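Local coordinates for protein tyrosine--tRNA ligase, mitochondrial (Coccidioides posadasii, PDB 5IJX) that probably attaches L-tyrosine to mitochondrial tRNA(Tyr) at the expense of ATP, this chain being the class I catalytic part of a longer synthetase, at residues Gly52-Asp55 with Ala56-Leu60; Ser78-Ile81 with Gly82-Leu85. All blocks are in the same frame, centred on the assembly; numbering follows the deposited sequence.

Contact 1: residues Gly52-Asp55 with Ala56-Leu60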
loop_
_atom_site.group_PDB
_atom_site.type_symbol
_atom_site.label_atom_id
_atom_site.label_comp_id
_atom_site.label_asym_id
_atom_site.label_seq_id
_atom_site.Cartn_x
_atom_site.Cartn_y
_atom_site.Cartn_z
ATOM N N GLY A 52 -17.603 -8.765 18.067
ATOM C CA GLY A 52 -16.993 -8.814 19.381
ATOM C C GLY A 52 -17.953 -9.402 20.401
ATOM O O GLY A 52 -19.095 -9.751 20.100
ATOM N N GLN A 53 -17.462 -9.512 21.634
ATOM C CA GLN A 53 -18.302 -9.991 22.724
ATOM C C GLN A 53 -19.334 -8.924 23.076
ATOM O O GLN A 53 -18.980 -7.782 23.386
ATOM C CB GLN A 53 -17.452 -10.355 23.938
ATOM C CG GLN A 53 -17.010 -11.811 23.959
ATOM C CD GLN A 53 -16.435 -12.227 25.299
ATOM O OE1 GLN A 53 -16.387 -11.435 26.240
ATOM N NE2 GLN A 53 -15.999 -13.478 25.394
ATOM N N ARG A 54 -20.612 -9.302 23.021
ATOM C CA ARG A 54 -21.693 -8.339 23.210
ATOM C C ARG A 54 -21.627 -7.697 24.592
ATOM O O ARG A 54 -21.621 -6.466 24.723
ATOM C CB ARG A 54 -23.037 -9.036 22.986
ATOM C CG ARG A 54 -24.252 -8.135 23.103
ATOM C CD ARG A 54 -24.846 -8.175 24.500
ATOM N NE ARG A 54 -26.011 -7.304 24.622
ATOM C CZ ARG A 54 -26.365 -6.668 25.735
ATOM N NH1 ARG A 54 -25.640 -6.785 26.841
ATOM N NH2 ARG A 54 -27.444 -5.900 25.741
ATOM N N ASP A 55 -21.581 -8.520 25.643
ATOM C CA ASP A 55 -21.542 -7.981 26.999
ATOM C C ASP A 55 -20.290 -7.147 27.234
ATOM O O ASP A 55 -20.321 -6.188 28.015
ATOM C CB ASP A 55 -21.624 -9.115 28.020
ATOM C CG ASP A 55 -22.955 -9.845 27.978
ATOM O OD1 ASP A 55 -23.015 -11.005 28.434
ATOM O OD2 ASP A 55 -23.940 -9.256 27.484
ATOM N N ALA A 56 -19.182 -7.491 26.574
ATOM C CA ALA A 56 -17.981 -6.669 26.672
ATOM C C ALA A 56 -18.217 -5.279 26.095
ATOM O O ALA A 56 -17.728 -4.281 26.636
ATOM C CB ALA A 56 -16.815 -7.352 25.958
ATOM N N LEU A 57 -18.965 -5.193 24.991
ATOM C CA LEU A 57 -19.255 -3.894 24.393
ATOM C C LEU A 57 -20.214 -3.093 25.263
ATOM O O LEU A 57 -20.011 -1.891 25.477
ATOM C CB LEU A 57 -19.831 -4.080 22.990
ATOM C CG LEU A 57 -20.357 -2.815 22.305
ATOM C CD1 LEU A 57 -19.287 -1.731 22.254
ATOM C CD2 LEU A 57 -20.862 -3.140 20.905
ATOM N N ASP A 58 -21.273 -3.736 25.759
ATOM C CA ASP A 58 -22.147 -3.082 26.726
ATOM C C ASP A 58 -21.332 -2.510 27.881
ATOM O O ASP A 58 -21.523 -1.359 28.292
ATOM C CB ASP A 58 -23.187 -4.082 27.239
ATOM C CG ASP A 58 -24.428 -3.407 27.785
ATOM O OD1 ASP A 58 -24.601 -2.191 27.555
ATOM O OD2 ASP A 58 -25.241 -4.098 28.434
ATOM N N LYS A 59 -20.398 -3.309 28.402
ATOM C CA LYS A 59 -19.518 -2.854 29.472
ATOM C C LYS A 59 -18.719 -1.629 29.042
ATOM O O LYS A 59 -18.634 -0.639 29.777
ATOM C CB LYS A 59 -18.583 -3.994 29.878
ATOM C CG LYS A 59 -17.721 -3.715 31.096
ATOM C CD LYS A 59 -16.939 -4.962 31.501
ATOM C CE LYS A 59 -15.520 -4.930 30.974
ATOM N NZ LYS A 59 -14.874 -6.276 31.006
ATOM N N LEU A 60 -18.120 -1.684 27.851
ATOM C CA LEU A 60 -17.331 -0.563 27.354
ATOM C C LEU A 60 -18.156 0.717 27.334
ATOM O O LEU A 60 -17.774 1.731 27.927
ATOM C CB LEU A 60 -16.803 -0.880 25.954
ATOM C CG LEU A 60 -16.093 0.269 25.230
ATOM C CD1 LEU A 60 -14.759 0.584 25.892
ATOM C CD2 LEU A 60 -15.902 -0.063 23.764
#
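The guanidinium of R54 and the carboxylate of D58 lie nearly square to one another, their planes 78° apart, and D58 OD2 reaches the guanidinium obliquely. R54 NH1 meets that oxygen at 3.1 Å in a salt bridge whose hydrogen bond is weak. The same nitrogen makes a straighter bond to D55 OD2, also at 3.1 Å, with the acceptor somewhat out of the guanidinium plane. Together R54, D55 and D58 form a salt-bridge network on the first turns of helix 54-63. With CG anti to the backbone N (chi1 -178°) and a bend at chi2, the R54 side chain runs beside that of D58. Further partners fix both groups: R54 NE pairs with E42, and D58 OD1 is hydrogen-bonded to S36 OG. Sharing NH1 probably eases the repulsion between the two aspartates, with D55 OD2 and D58 OD2 5.4 Å apart.

Q53 takes the N-cap position, and the i to i+4 bonds begin there: L57 N to Q53 O at 3.0 Å, then D58 N to R54 O at 2.9 Å. The other side of the helix is apolar, with A56, L57 and L60 on Y279 and L57 also on I281 and V235, so it packs on the central sheet. At the start of the helix, A56 CB rests against Q53 CB at 3.7 Å.

Contact 2: residues Ser78-Ile81 with Gly82-Leu85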
loop_
_atom_site.group_PDB
_atom_site.type_symbol
_atom_site.label_atom_id
_atom_site.label_comp_id
_atom_site.label_asym_id
_atom_site.label_seq_id
_atom_site.Cartn_x
_atom_site.Cartn_y
_atom_site.Cartn_z
ATOM N N SER A 78 -26.751 10.621 -4.277
ATOM C CA SER A 78 -27.367 11.031 -3.026
ATOM C C SER A 78 -27.490 9.818 -2.120
ATOM O O SER A 78 -27.407 8.670 -2.566
ATOM C CB SER A 78 -28.748 11.653 -3.249
ATOM O OG SER A 78 -29.485 11.671 -2.036
ATOM N N LEU A 79 -27.689 10.088 -0.836
ATOM C CA LEU A 79 -28.031 9.036 0.103
ATOM C C LEU A 79 -29.465 8.568 -0.134
ATOM O O LEU A 79 -30.294 9.276 -0.716
ATOM C CB LEU A 79 -27.884 9.525 1.545
ATOM C CG LEU A 79 -26.495 9.983 1.992
ATOM C CD1 LEU A 79 -26.582 10.640 3.362
ATOM C CD2 LEU A 79 -25.523 8.813 2.019
ATOM N N HIS A 80 -29.745 7.352 0.320
ATOM C CA HIS A 80 -31.085 6.792 0.324
ATOM C C HIS A 80 -31.377 6.285 1.728
ATOM O O HIS A 80 -30.491 6.230 2.586
ATOM C CB HIS A 80 -31.230 5.666 -0.708
ATOM C CG HIS A 80 -30.103 4.682 -0.688
ATOM N ND1 HIS A 80 -30.167 3.486 -0.005
ATOM C CD2 HIS A 80 -28.879 4.721 -1.265
ATOM C CE1 HIS A 80 -29.033 2.830 -0.165
ATOM N NE2 HIS A 80 -28.234 3.557 -0.925
ATOM N N ILE A 81 -32.636 5.916 1.967
ATOM C CA ILE A 81 -33.017 5.483 3.304
ATOM C C ILE A 81 -32.195 4.280 3.749
ATOM O O ILE A 81 -32.019 4.067 4.953
ATOM C CB ILE A 81 -34.536 5.196 3.358
ATOM C CG1 ILE A 81 -34.910 4.011 2.464
ATOM C CG2 ILE A 81 -35.309 6.446 2.943
ATOM C CD1 ILE A 81 -36.390 3.640 2.522
ATOM N N GLY A 82 -31.646 3.512 2.804
ATOM C CA GLY A 82 -30.862 2.343 3.170
ATOM C C GLY A 82 -29.705 2.671 4.096
ATOM O O GLY A 82 -29.406 1.914 5.023
ATOM N N HIS A 83 -29.031 3.796 3.854
ATOM C CA HIS A 83 -27.894 4.184 4.679
ATOM C C HIS A 83 -28.286 4.611 6.088
ATOM O O HIS A 83 -27.395 4.811 6.921
ATOM C CB HIS A 83 -27.133 5.346 4.034
ATOM C CG HIS A 83 -26.603 5.051 2.665
ATOM N ND1 HIS A 83 -25.537 4.207 2.444
ATOM C CD2 HIS A 83 -26.974 5.513 1.449
ATOM C CE1 HIS A 83 -25.283 4.149 1.149
ATOM N NE2 HIS A 83 -26.142 4.934 0.523
HETATM N N MSE A 84 -29.574 4.758 6.381
HETATM C CA MSE A 84 -29.978 5.525 7.553
HETATM C C MSE A 84 -29.811 4.803 8.885
HETATM O O MSE A 84 -29.568 5.450 9.902
HETATM C CB MSE A 84 -31.435 5.978 7.398
HETATM C CG MSE A 84 -31.593 7.182 6.479
HETATM SE SE MSE A 84 -30.531 8.714 7.051
HETATM C CE MSE A 84 -31.005 8.708 8.943
ATOM N N LEU A 85 -29.917 3.476 8.893
ATOM C CA LEU A 85 -29.890 2.761 10.168
ATOM C C LEU A 85 -28.575 2.939 10.911
ATOM O O LEU A 85 -28.612 3.274 12.108
ATOM C CB LEU A 85 -30.205 1.282 9.946
ATOM C CG LEU A 85 -31.528 0.989 9.245
ATOM C CD1 LEU A 85 -31.725 -0.512 9.199
ATOM C CD2 LEU A 85 -32.699 1.680 9.934
#
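This is a local packing of two histidines round a tight turn, where the loop after strand 67-72 enters helix 84-95. Residues H80-I81-G82-H83 spell the HIGH signature of class I aminoacyl-tRNA synthetases, in its expected place in the nucleotide-binding fold. H83 CD2 lies over one face of the H80 ring, toward its rim, and the rings meet obliquely, centroids 4.0 Å apart and planes at 49°. H80 CG sits between the backbone N and the carbonyl carbon (chi1 46°), which turns the ring back over the turn and lets ND1 take a weak bond from G82 N. Two backbone bonds close the turn, H83 N to H80 O at 3.1 Å and M84 N to I81 O at 2.9 Å. L79 CD2 packs on H83 CD2 at 3.6 Å, its side chain crossing that of H83 at about a right angle. The I81 side chain packs on Y317 and F318 of helix 311-319. As in class I relatives, where the HIGH histidines help bind ATP, the pair probably serves the nucleotide site. The geometry indicates no hydrogen bond between the two imidazoles; the turn and the weak G82 N to H80 ND1 bond keep them close instead.

Overall arrangement
Contacts 1 and 2 follow one another along the chain, joined by strand 67-72, and lie on opposite sides of the chain's centre. Their centres are 27 Å apart and their nearest atoms about 13 Å, so they do not touch. Contact 2 borders the tyrosine pocket: its H83 side chain is about 5 Å from the bound tyrosine, and the pocket residues Y69, G71, V72 and D73 lie along and just after strand 67-72. Contact 1 starts a helix packed on strands 279-283 and 233-239 of the same sheet; the latter neighbours strand 67-72 and contributes Q236 to the pocket. One sheet thus carries the helix of contact 1 and the strand that leads to contact 2.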